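Local coordinates for aldehyde dehydrogenase family protein (Pseudomonas syringae pv. tomato, PDB 6X9L) that probably oxidises long-chain aliphatic aldehydes such as octanal with NAD+ as the hydride acceptor, as an aldehyde dehydrogenase, at residues A113-L118 / N159-Q164; E121-A126 / K168-I173; L419-Q424 / G441-N446; P448-M453 / R466-H471. The protein carries 1 engineered substitution. All coordinates share one frame; numbering follows the deposited sequence.

Contact 1 (A113-L118 / N159-Q164); sequences AMQVPL and NWPLYQ. With OYA (octanal), chain C; NAD (nicotinamide-adenine-dinucleotide), chain D.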
# COMPACT_ATOMS: atom_id res chain seq x y z
N ALA A 113 -20.62 -25.53 8.62
CA ALA A 113 -21.18 -24.41 9.38
C ALA A 113 -20.45 -23.11 9.12
O ALA A 113 -21.07 -22.04 9.25
CB ALA A 113 -21.14 -24.71 10.87
N MET A 114 -19.18 -23.17 8.73
CA MET A 114 -18.40 -21.94 8.70
C MET A 114 -17.44 -21.84 7.53
O MET A 114 -17.42 -20.82 6.83
CB MET A 114 -17.64 -21.80 10.01
CG MET A 114 -18.42 -21.04 11.05
SD MET A 114 -17.37 -20.72 12.46
CE MET A 114 -16.81 -22.39 12.80
N GLN A 115 -16.64 -22.89 7.33
CA GLN A 115 -15.68 -22.92 6.23
C GLN A 115 -16.33 -22.53 4.90
O GLN A 115 -15.75 -21.74 4.13
CB GLN A 115 -15.05 -24.32 6.17
CG GLN A 115 -13.70 -24.41 5.47
CD GLN A 115 -12.54 -23.81 6.26
OE1 GLN A 115 -11.80 -22.99 5.72
NE2 GLN A 115 -12.35 -24.25 7.50
N VAL A 116 -17.53 -23.02 4.61
CA VAL A 116 -18.22 -22.66 3.37
C VAL A 116 -19.10 -21.41 3.52
O VAL A 116 -18.97 -20.48 2.73
CB VAL A 116 -19.07 -23.83 2.83
CG1 VAL A 116 -19.79 -23.41 1.55
CG2 VAL A 116 -18.20 -25.05 2.60
N PRO A 117 -20.01 -21.37 4.50
CA PRO A 117 -20.92 -20.21 4.58
C PRO A 117 -20.21 -18.87 4.76
O PRO A 117 -20.66 -17.86 4.20
CB PRO A 117 -21.80 -20.54 5.78
CG PRO A 117 -21.80 -22.04 5.84
CD PRO A 117 -20.43 -22.47 5.38
N LEU A 118 -19.14 -18.82 5.54
CA LEU A 118 -18.45 -17.54 5.68
C LEU A 118 -17.83 -17.12 4.35
O LEU A 118 -17.85 -15.93 4.01
CB LEU A 118 -17.41 -17.63 6.79
CG LEU A 118 -18.07 -17.92 8.14
CD1 LEU A 118 -17.20 -17.47 9.31
CD2 LEU A 118 -19.43 -17.26 8.23
N ASN A 159 -5.60 -22.87 5.39
CA ASN A 159 -6.30 -23.07 6.66
C ASN A 159 -7.79 -22.72 6.56
O ASN A 159 -8.63 -23.34 7.22
CB ASN A 159 -5.65 -22.23 7.76
CG ASN A 159 -5.81 -20.75 7.51
OD1 ASN A 159 -5.63 -20.28 6.38
ND2 ASN A 159 -6.19 -20.01 8.54
N TRP A 160 -8.12 -21.71 5.75
CA TRP A 160 -9.50 -21.38 5.40
C TRP A 160 -9.57 -21.27 3.88
O TRP A 160 -9.79 -20.18 3.33
CB TRP A 160 -9.94 -20.09 6.07
CG TRP A 160 -10.16 -20.20 7.53
CD1 TRP A 160 -9.22 -20.11 8.52
CD2 TRP A 160 -11.41 -20.41 8.18
NE1 TRP A 160 -9.81 -20.25 9.75
CE2 TRP A 160 -11.16 -20.44 9.57
CE3 TRP A 160 -12.73 -20.55 7.72
CZ2 TRP A 160 -12.18 -20.62 10.51
CZ3 TRP A 160 -13.74 -20.73 8.66
CH2 TRP A 160 -13.46 -20.76 10.03
N PRO A 161 -9.42 -22.39 3.16
CA PRO A 161 -9.04 -22.31 1.74
C PRO A 161 -10.08 -21.62 0.85
O PRO A 161 -9.73 -20.67 0.13
CB PRO A 161 -8.81 -23.77 1.34
CG PRO A 161 -9.53 -24.59 2.38
CD PRO A 161 -9.56 -23.78 3.64
N LEU A 162 -11.34 -22.06 0.89
CA LEU A 162 -12.36 -21.40 0.07
C LEU A 162 -12.58 -19.96 0.52
O LEU A 162 -12.63 -19.04 -0.30
CB LEU A 162 -13.67 -22.18 0.15
CG LEU A 162 -14.72 -21.67 -0.82
CD1 LEU A 162 -14.20 -21.76 -2.24
CD2 LEU A 162 -15.98 -22.49 -0.67
N TYR A 163 -12.73 -19.77 1.83
CA TYR A 163 -12.95 -18.45 2.41
C TYR A 163 -11.87 -17.45 1.99
O TYR A 163 -12.18 -16.30 1.63
CB TYR A 163 -13.02 -18.63 3.93
CG TYR A 163 -13.07 -17.40 4.83
CD1 TYR A 163 -11.95 -16.60 5.03
CD2 TYR A 163 -14.23 -17.08 5.54
CE1 TYR A 163 -12.00 -15.50 5.87
CE2 TYR A 163 -14.28 -15.98 6.39
CZ TYR A 163 -13.16 -15.19 6.55
OH TYR A 163 -13.20 -14.09 7.39
N GLN A 164 -10.59 -17.85 2.03
CA GLN A 164 -9.54 -16.90 1.66
C GLN A 164 -9.53 -16.62 0.15
O GLN A 164 -9.09 -15.55 -0.27
CB GLN A 164 -8.15 -17.38 2.11
CG GLN A 164 -8.00 -17.70 3.59
CD GLN A 164 -8.16 -16.49 4.51
OE1 GLN A 164 -8.16 -15.33 4.06
NE2 GLN A 164 -8.31 -16.75 5.82
C14 OYA C . -15.24 -16.70 13.11
C5 OYA C . -13.83 -16.77 12.55
C6 OYA C . -13.89 -16.49 11.06
C11 OYA C . -12.64 -17.02 10.40
C7 OYA C . -11.50 -16.02 10.53
C8 OYA C . -10.31 -16.58 9.74
C9 OYA C . -9.26 -15.52 9.43
C10 OYA C . -7.97 -15.81 10.18
OAB OYA C . -7.14 -16.55 9.68
PA NAD D . 2.78 -19.66 3.62
O1A NAD D . 3.28 -18.28 3.88
O2A NAD D . 3.81 -20.70 3.82
O5B NAD D . 2.15 -19.78 2.13
C5B NAD D . 1.09 -18.93 1.71
C4B NAD D . 0.98 -18.94 0.18
O4B NAD D . 2.18 -18.43 -0.36
C3B NAD D . 0.84 -20.34 -0.41
O3B NAD D . -0.02 -20.25 -1.54
C2B NAD D . 2.25 -20.70 -0.86
O2B NAD D . 2.27 -21.58 -1.95
C1B NAD D . 2.74 -19.35 -1.30
N9A NAD D . 4.18 -19.17 -1.20
C8A NAD D . 5.07 -19.78 -0.34
N7A NAD D . 6.29 -19.24 -0.58
C5A NAD D . 6.18 -18.32 -1.56
C6A NAD D . 7.09 -17.49 -2.18
N6A NAD D . 8.34 -17.40 -1.72
N1A NAD D . 6.65 -16.62 -3.16
C2A NAD D . 5.33 -16.58 -3.52
N3A NAD D . 4.41 -17.41 -2.91
C4A NAD D . 4.85 -18.26 -1.95
O3 NAD D . 1.43 -19.86 4.47
PN NAD D . 1.15 -20.87 5.69
O1N NAD D . 2.04 -20.53 6.83
O2N NAD D . 1.10 -22.25 5.19
O5D NAD D . -0.35 -20.28 5.95
C5D NAD D . -0.75 -19.94 7.26
C4D NAD D . -0.32 -18.49 7.53
O4D NAD D . -1.21 -17.60 6.87
C3D NAD D . -0.42 -18.18 9.01
O3D NAD D . 0.61 -17.28 9.36
C2D NAD D . -1.73 -17.43 9.10
O2D NAD D . -1.80 -16.58 10.22
C1D NAD D . -1.72 -16.66 7.79
N1N NAD D . -3.08 -16.20 7.52
C2N NAD D . -3.37 -14.86 7.56
C3N NAD D . -4.67 -14.42 7.36
C7N NAD D . -5.04 -12.97 7.42
O7N NAD D . -6.29 -12.62 6.90
N7N NAD D . -4.22 -12.06 7.95
C4N NAD D . -5.68 -15.34 7.12
C5N NAD D . -5.38 -16.70 7.09
C6N NAD D . -4.08 -17.12 7.30

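Contact 2 (E121-A126 / K168-I173); sequences EHVRVA and KVAPAI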
# COMPACT_ATOMS: atom_id res chain seq x y z
N GLU A 121 -20.35 -15.54 2.17
CA GLU A 121 -20.69 -14.19 2.61
C GLU A 121 -19.86 -13.12 1.91
O GLU A 121 -20.38 -12.06 1.55
CB GLU A 121 -20.53 -14.10 4.12
CG GLU A 121 -21.72 -14.63 4.87
CD GLU A 121 -22.92 -13.71 4.77
OE1 GLU A 121 -23.76 -13.90 3.86
OE2 GLU A 121 -23.00 -12.77 5.59
N HIS A 122 -18.55 -13.35 1.74
CA HIS A 122 -17.72 -12.41 0.98
C HIS A 122 -18.29 -12.17 -0.41
O HIS A 122 -18.28 -11.04 -0.91
CB HIS A 122 -16.28 -12.91 0.86
CG HIS A 122 -15.52 -12.97 2.14
ND1 HIS A 122 -15.57 -11.97 3.09
CD2 HIS A 122 -14.66 -13.90 2.62
CE1 HIS A 122 -14.79 -12.29 4.11
NE2 HIS A 122 -14.23 -13.46 3.85
N VAL A 123 -18.76 -13.24 -1.06
CA VAL A 123 -19.31 -13.10 -2.40
C VAL A 123 -20.61 -12.31 -2.36
O VAL A 123 -20.86 -11.46 -3.23
CB VAL A 123 -19.48 -14.50 -3.02
CG1 VAL A 123 -20.10 -14.45 -4.40
CG2 VAL A 123 -18.11 -15.20 -3.05
N ARG A 124 -21.44 -12.55 -1.35
CA ARG A 124 -22.69 -11.81 -1.22
C ARG A 124 -22.42 -10.32 -1.04
O ARG A 124 -23.04 -9.47 -1.71
CB ARG A 124 -23.50 -12.37 -0.06
CG ARG A 124 -24.99 -12.11 -0.14
CD ARG A 124 -25.44 -11.18 0.96
NE ARG A 124 -24.85 -11.53 2.25
CZ ARG A 124 -24.58 -10.64 3.20
NH1 ARG A 124 -24.83 -9.35 3.01
NH2 ARG A 124 -24.04 -11.03 4.35
N VAL A 125 -21.46 -9.99 -0.17
CA VAL A 125 -21.13 -8.60 0.17
C VAL A 125 -20.64 -7.84 -1.06
O VAL A 125 -20.98 -6.66 -1.25
CB VAL A 125 -20.09 -8.57 1.31
CG1 VAL A 125 -19.51 -7.18 1.48
CG2 VAL A 125 -20.72 -9.06 2.61
N ALA A 126 -19.82 -8.48 -1.89
CA ALA A 126 -19.34 -7.82 -3.10
C ALA A 126 -20.47 -7.64 -4.12
O ALA A 126 -20.47 -6.66 -4.87
CB ALA A 126 -18.18 -8.61 -3.72
N LYS A 168 -10.64 -12.50 -1.73
CA LYS A 168 -9.84 -11.85 -2.76
C LYS A 168 -10.57 -11.79 -4.10
O LYS A 168 -10.63 -10.72 -4.72
CB LYS A 168 -8.48 -12.56 -2.91
CG LYS A 168 -7.63 -12.53 -1.64
CD LYS A 168 -6.25 -13.06 -1.89
CE LYS A 168 -5.48 -13.23 -0.61
NZ LYS A 168 -5.01 -11.93 -0.09
N VAL A 169 -11.17 -12.91 -4.53
CA VAL A 169 -11.70 -13.00 -5.88
C VAL A 169 -12.97 -12.18 -6.01
O VAL A 169 -13.15 -11.45 -6.99
CB VAL A 169 -11.94 -14.47 -6.27
CG1 VAL A 169 -12.81 -14.57 -7.54
CG2 VAL A 169 -10.64 -15.18 -6.49
N ALA A 170 -13.87 -12.28 -5.04
CA ALA A 170 -15.14 -11.56 -5.15
C ALA A 170 -14.91 -10.06 -5.31
O ALA A 170 -15.34 -9.49 -6.33
CB ALA A 170 -16.02 -11.88 -3.95
N PRO A 171 -14.22 -9.38 -4.40
CA PRO A 171 -13.98 -7.94 -4.59
C PRO A 171 -13.21 -7.61 -5.86
O PRO A 171 -13.57 -6.67 -6.57
CB PRO A 171 -13.21 -7.55 -3.32
CG PRO A 171 -12.51 -8.82 -2.93
CD PRO A 171 -13.49 -9.91 -3.23
N ALA A 172 -12.15 -8.37 -6.16
CA ALA A 172 -11.37 -8.16 -7.37
C ALA A 172 -12.25 -8.18 -8.62
O ALA A 172 -12.18 -7.28 -9.47
CB ALA A 172 -10.28 -9.23 -7.48
N ILE A 173 -13.06 -9.23 -8.75
CA ILE A 173 -13.95 -9.36 -9.89
C ILE A 173 -14.97 -8.23 -9.92
O ILE A 173 -15.29 -7.70 -10.98
CB ILE A 173 -14.66 -10.73 -9.83
CG1 ILE A 173 -13.64 -11.85 -9.96
CG2 ILE A 173 -15.74 -10.81 -10.85
CD1 ILE A 173 -12.71 -11.67 -11.12

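Contact 3 (L419-Q424 / G441-N446); sequences LGAHVQ and GQVHLN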
# COMPACT_ATOMS: atom_id res chain seq x y z
N LEU A 419 -2.92 -8.19 14.14
CA LEU A 419 -3.97 -8.59 13.22
C LEU A 419 -5.35 -8.49 13.87
O LEU A 419 -6.29 -7.95 13.26
CB LEU A 419 -3.72 -10.01 12.72
CG LEU A 419 -4.80 -10.54 11.78
CD1 LEU A 419 -4.67 -9.91 10.40
CD2 LEU A 419 -4.75 -12.04 11.71
N GLY A 420 -5.48 -8.99 15.10
CA GLY A 420 -6.72 -8.93 15.85
C GLY A 420 -6.46 -8.90 17.34
O GLY A 420 -5.31 -8.83 17.78
N ALA A 421 -7.54 -8.96 18.12
CA ALA A 421 -7.49 -8.76 19.56
C ALA A 421 -8.89 -8.94 20.13
O ALA A 421 -9.89 -8.74 19.44
CB ALA A 421 -6.94 -7.38 19.92
N HIS A 422 -8.95 -9.29 21.43
CA HIS A 422 -10.20 -9.54 22.14
C HIS A 422 -10.22 -8.84 23.50
O HIS A 422 -9.21 -8.79 24.20
CB HIS A 422 -10.42 -11.03 22.32
CG HIS A 422 -10.87 -11.73 21.09
ND1 HIS A 422 -12.17 -12.16 20.91
CD2 HIS A 422 -10.21 -12.05 19.95
CE1 HIS A 422 -12.28 -12.73 19.72
NE2 HIS A 422 -11.11 -12.67 19.12
N VAL A 423 -11.39 -8.33 23.89
CA VAL A 423 -11.55 -7.73 25.21
C VAL A 423 -12.80 -8.31 25.85
O VAL A 423 -13.85 -8.40 25.21
CB VAL A 423 -11.64 -6.19 25.14
CG1 VAL A 423 -11.79 -5.61 26.54
CG2 VAL A 423 -10.38 -5.64 24.49
N GLN A 424 -12.66 -8.76 27.10
CA GLN A 424 -13.75 -9.24 27.94
C GLN A 424 -13.92 -8.26 29.10
O GLN A 424 -12.95 -7.94 29.79
CB GLN A 424 -13.48 -10.64 28.48
CG GLN A 424 -13.06 -11.64 27.44
CD GLN A 424 -13.82 -11.48 26.14
OE1 GLN A 424 -15.00 -11.10 26.13
NE2 GLN A 424 -13.13 -11.74 25.02
N GLY A 441 -5.92 -4.46 13.89
CA GLY A 441 -6.90 -4.06 12.90
C GLY A 441 -8.32 -4.34 13.33
O GLY A 441 -9.25 -3.63 12.92
N GLN A 442 -8.52 -5.37 14.16
CA GLN A 442 -9.83 -5.61 14.74
C GLN A 442 -9.69 -5.88 16.24
O GLN A 442 -8.76 -6.56 16.68
CB GLN A 442 -10.53 -6.77 14.05
CG GLN A 442 -11.14 -6.39 12.73
CD GLN A 442 -12.05 -7.47 12.20
OE1 GLN A 442 -12.12 -8.55 12.77
NE2 GLN A 442 -12.76 -7.19 11.11
N VAL A 443 -10.63 -5.33 17.01
CA VAL A 443 -10.80 -5.67 18.42
C VAL A 443 -12.24 -6.09 18.62
O VAL A 443 -13.16 -5.40 18.17
CB VAL A 443 -10.45 -4.49 19.34
CG1 VAL A 443 -10.31 -4.97 20.78
CG2 VAL A 443 -9.18 -3.74 18.86
N HIS A 444 -12.43 -7.23 19.29
CA HIS A 444 -13.73 -7.86 19.47
C HIS A 444 -14.12 -7.84 20.94
O HIS A 444 -13.39 -8.36 21.79
CB HIS A 444 -13.72 -9.31 18.97
CG HIS A 444 -13.47 -9.44 17.50
ND1 HIS A 444 -14.39 -9.96 16.62
CD2 HIS A 444 -12.38 -9.13 16.76
CE1 HIS A 444 -13.89 -9.96 15.40
NE2 HIS A 444 -12.67 -9.45 15.45
N LEU A 445 -15.31 -7.31 21.23
CA LEU A 445 -15.77 -7.09 22.59
C LEU A 445 -16.78 -8.17 22.99
O LEU A 445 -17.82 -8.33 22.33
CB LEU A 445 -16.41 -5.72 22.70
CG LEU A 445 -15.56 -4.59 22.17
CD1 LEU A 445 -16.30 -3.29 22.38
CD2 LEU A 445 -14.22 -4.57 22.89
N ASN A 446 -16.48 -8.88 24.07
CA ASN A 446 -17.40 -9.88 24.63
C ASN A 446 -17.95 -10.81 23.54
O ASN A 446 -19.15 -11.07 23.45
CB ASN A 446 -18.54 -9.19 25.38
CG ASN A 446 -18.04 -8.30 26.51
OD1 ASN A 446 -17.18 -8.70 27.30
ND2 ASN A 446 -18.56 -7.09 26.58

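Contact 4 (P448-M453 / R466-H471); sequences PSWNPM and REYGVH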
# COMPACT_ATOMS: atom_id res chain seq x y z
N PRO A 448 -18.38 -10.87 20.06
CA PRO A 448 -19.38 -10.57 19.03
C PRO A 448 -19.34 -11.62 17.93
O PRO A 448 -18.39 -12.40 17.80
CB PRO A 448 -18.94 -9.21 18.51
CG PRO A 448 -17.45 -9.26 18.66
CD PRO A 448 -17.18 -10.03 19.93
N SER A 449 -20.40 -11.65 17.14
CA SER A 449 -20.45 -12.54 16.00
C SER A 449 -19.76 -11.89 14.81
O SER A 449 -19.62 -10.67 14.73
CB SER A 449 -21.89 -12.90 15.64
OG SER A 449 -22.69 -11.75 15.60
N TRP A 450 -19.33 -12.75 13.89
CA TRP A 450 -18.52 -12.32 12.77
C TRP A 450 -19.25 -11.28 11.92
O TRP A 450 -20.47 -11.33 11.76
CB TRP A 450 -18.15 -13.57 11.97
CG TRP A 450 -17.31 -13.36 10.78
CD1 TRP A 450 -15.97 -13.12 10.75
CD2 TRP A 450 -17.75 -13.42 9.42
NE1 TRP A 450 -15.55 -12.99 9.44
CE2 TRP A 450 -16.63 -13.18 8.61
CE3 TRP A 450 -18.99 -13.64 8.81
CZ2 TRP A 450 -16.71 -13.16 7.21
CZ3 TRP A 450 -19.07 -13.62 7.44
CH2 TRP A 450 -17.94 -13.39 6.65
N ASN A 451 -18.50 -10.31 11.40
CA ASN A 451 -19.09 -9.19 10.66
C ASN A 451 -18.46 -9.10 9.27
O ASN A 451 -17.32 -8.63 9.14
CB ASN A 451 -18.89 -7.88 11.43
CG ASN A 451 -19.49 -6.68 10.73
OD1 ASN A 451 -19.91 -6.75 9.59
ND2 ASN A 451 -19.51 -5.54 11.42
N PRO A 452 -19.16 -9.52 8.21
CA PRO A 452 -18.53 -9.54 6.88
C PRO A 452 -18.28 -8.16 6.29
O PRO A 452 -17.65 -8.08 5.22
CB PRO A 452 -19.54 -10.32 6.03
CG PRO A 452 -20.85 -10.16 6.74
CD PRO A 452 -20.50 -10.13 8.20
N MET A 453 -18.73 -7.07 6.92
CA MET A 453 -18.45 -5.74 6.41
C MET A 453 -17.29 -5.07 7.10
O MET A 453 -16.82 -4.02 6.63
CB MET A 453 -19.69 -4.84 6.55
CG MET A 453 -20.93 -5.32 5.81
SD MET A 453 -20.73 -5.26 4.03
CE MET A 453 -19.46 -4.02 3.80
N ARG A 466 -6.45 -3.89 3.65
CA ARG A 466 -7.64 -4.42 4.31
C ARG A 466 -8.46 -5.27 3.34
O ARG A 466 -8.55 -4.97 2.13
CB ARG A 466 -8.54 -3.30 4.85
CG ARG A 466 -8.00 -2.62 6.08
CD ARG A 466 -7.70 -3.61 7.19
NE ARG A 466 -7.17 -2.95 8.37
CZ ARG A 466 -5.88 -2.68 8.57
NH1 ARG A 466 -4.99 -3.02 7.64
NH2 ARG A 466 -5.48 -2.08 9.69
N GLU A 467 -9.08 -6.32 3.87
CA GLU A 467 -10.01 -7.15 3.14
C GLU A 467 -11.38 -7.08 3.80
O GLU A 467 -11.55 -6.48 4.88
CB GLU A 467 -9.50 -8.61 3.03
CG GLU A 467 -8.18 -8.76 2.23
CD GLU A 467 -7.76 -10.21 1.93
OE1 GLU A 467 -8.12 -11.12 2.69
OE2 GLU A 467 -7.05 -10.42 0.91
N TYR A 468 -12.37 -7.68 3.13
CA TYR A 468 -13.78 -7.71 3.53
C TYR A 468 -14.48 -6.40 3.18
O TYR A 468 -13.86 -5.33 3.22
CB TYR A 468 -13.96 -7.97 5.03
CG TYR A 468 -13.26 -9.19 5.64
CD1 TYR A 468 -12.25 -9.88 4.97
CD2 TYR A 468 -13.61 -9.63 6.91
CE1 TYR A 468 -11.61 -10.99 5.56
CE2 TYR A 468 -12.99 -10.72 7.50
CZ TYR A 468 -12.00 -11.40 6.82
OH TYR A 468 -11.40 -12.48 7.44
N GLY A 469 -15.76 -6.46 2.83
CA GLY A 469 -16.56 -5.27 2.62
C GLY A 469 -16.01 -4.21 1.68
O GLY A 469 -15.14 -4.49 0.85
N VAL A 470 -16.51 -2.98 1.83
CA VAL A 470 -16.13 -1.90 0.93
C VAL A 470 -14.61 -1.66 0.97
O VAL A 470 -13.99 -1.40 -0.06
CB VAL A 470 -16.93 -0.62 1.25
CG1 VAL A 470 -16.71 -0.22 2.68
CG2 VAL A 470 -16.52 0.53 0.33
N HIS A 471 -14.00 -1.72 2.16
CA HIS A 471 -12.55 -1.51 2.26
C HIS A 471 -11.79 -2.47 1.38
O HIS A 471 -10.91 -2.07 0.60
CB HIS A 471 -12.09 -1.66 3.71
CG HIS A 471 -12.49 -0.52 4.58
ND1 HIS A 471 -13.79 -0.34 5.01
CD2 HIS A 471 -11.77 0.50 5.09
CE1 HIS A 471 -13.85 0.75 5.76
NE2 HIS A 471 -12.64 1.28 5.82

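Contact 1 (A113-L118 / N159-Q164)
The hydroxyl of Tyr163, a residue whose ring edge meets Leu118, is approached by two groups from the loop region beyond: Tyr468 OH, by a probable hydrogen bond, and Trp450 NE1, by a weak one. Leu118 CB lies in the plane of the Tyr163 ring, 3.5 Å from its CD2, while the branch Leu118 CD1 reaches the octanal chain at 3.9 Å from C6. The indole of Trp160 is sandwiched between unlike partners. Octanal C11 sits over one face, 3.6 Å from Trp160 CZ2, and the amide of Gln115 lies over the opposite one. With its CG anti to the backbone N (chi1 -158°) and a bend at chi2, Gln115 brings NE2 to 3.7 Å from Trp160 CE3, the amide and ring planes 35° apart; Met114 CB closes on the rim at CZ3. Thus a single aromatic plane separates a buried amide from an aliphatic substrate. Farther along, Asn159 ND2 is hydrogen-bonded to Gln289 O and stands 3.8 Å from octanal OAB, and Gln164 NE2 is 3.2 Å from C5N of the nicotinamide. Octanal itself is hydrogen-bonded to the backbone N of the engineered Ala291. Asn159 and that N-H thus lie near the aldehyde oxygen, consistent with the oxyanion hole known in aldehyde dehydrogenases, while the indole and Leu118 line the alkyl chain.

Contact 2 (E121-A126 / K168-I173)
Ala170 CB forms the tight centre of this helix pair, seated 3.8 Å from Val123 CA and 3.9 Å from Ala126 CB. Its small methyl group drops between Val123 and Ala126, one turn apart on the partner helix, with the carbonyl oxygen of His122 beside it. The CG2 branch of Val123, anti to the carbonyl carbon, comes alongside the same methyl at 4.0 Å, and Ala126 CB in turn rests against the backbone at Ala170 C and Pro171 N. Here small residues do what they often do between helices: the axes of the two short segments approach to 8.5 Å and run almost parallel, 13° apart. Pro171 has no N-H to give to the preceding turn, and helix 168-173 is kinked there. The other side of helix 121-126 is looser and polar. Arg124, whose CB points away from the partner, is partly exposed, and its NE donates to Glu121 OE1 at 3.1 Å. Glu121 OE1 lies in the guanidinium plane, while the NE donor comes to it from above the carboxylate plane; the pair lies along the helix surface, apart from the interface. Val123 also packs on Ile82, His86 and Ile89 of helix 75-91, whereas Val169 and Lys168 turn to Leu154 of strand 143-155, Lys168 NZ bridging to Glu467; helix 161-174 thus lies between helix 117-129 and the strand.

Contact 3 (L419-Q424 / G441-N446)
His422 and His444 both set CG anti to the carbonyl carbon, with chi1 -76° and -63°; their beta bridge places both side chains on one face of the sheet, and the like torsions turn the two imidazoles the same way. The rings are nearly parallel, 16° between planes, yet slid so far apart that they barely overlap, their centroids 5.1 Å from each other. What covers the face of the His422 ring is instead the methylene of its neighbour: His444 CB stands 4.0 Å from the His422 ring centroid in a CH-pi contact. Along its own strand, NE2 of His444 donates to Gln442 OE1 at 2.9 Å, the acceptor somewhat out of the ring plane, while Gln442 NE2 bonds to Pro455 O. Beneath the side chains the backbones follow the staggered rule of parallel strands, in which a residue on one strand bonds to the two flanking its partner. Val423 is that residue: its N donates to His444 O at 2.9 Å and its O receives Asn446 N at 2.9 Å, the latter almost straight. A further bond joins His444 N to Ala421 O at 3.0 Å. On the opposite face Val423 meets Val443, CG2 to CG1 at 3.8 Å, and also Leu445 CD2, and these apolar groups pack on helix 428-435. On its outer flank strand 442-445 pairs in parallel with a strand of the second subunit, so that the sheet continues through the dimer. Strand 422-424, helix 428-435 and strand 442-445 make a beta-alpha-beta crossover of the kind that builds the catalytic domain of aldehyde dehydrogenases.

Contact 4 (P448-M453 / R466-H471)
Aromatic packing joins the two segments at Trp450 and Tyr468, whose rings approach obliquely with Trp450 NE1 3.9 Å from Tyr468 CE2. Trp450 puts CG anti to the backbone N (chi1 -180°), which swings the indole off the loop to where it also touches bound octanal; Tyr468 stacks on Phe456, another residue of the octanal pocket. Apolar contact of a second kind comes from Met453. Its chain folds back at chi2 and chi3 and lays CE against the backbone of the second segment, 3.4 Å from Gly469 CA and 3.7 Å from Val470 N. Polar bonds work within the loop: Asn451 OD1 accepts from Met453 N at 2.9 Å, the donor approaching from above the amide carbonyl plane. This is an Asx turn, and it bends the otherwise irregular loop at Asn451-Met453. Pro452 O lies 3.7 Å from Tyr468 CB. The other end of the asparagine amide, Asn451 ND2, bonds to Thr142 of the second subunit. Charge is met across the same interface, where Arg466 NH2 forms a salt bridge with Glu478 of the second subunit.

In the fold
Along the chain, contacts 1 and 2 interlock, their segments alternating, and both use helices 117-129 and 161-174; contact 3 and then contact 4 follow in series. Contact 4 lies between the others, its centre about 14, 11 and 13 Å from those of contacts 1, 2 and 3; it touches contacts 1 and 2 and, at one point, contact 3. Contact 3 stands apart on the seven-stranded sheet, its centre about 20 Å from that of contact 1 and about 24 Å from that of contact 2. The octanal pocket draws residues from contacts 1 and 4, while Leu419 of contact 3 touches the NAD. Because contacts 3 and 4 also meet the second subunit, active site and dimer interface adjoin.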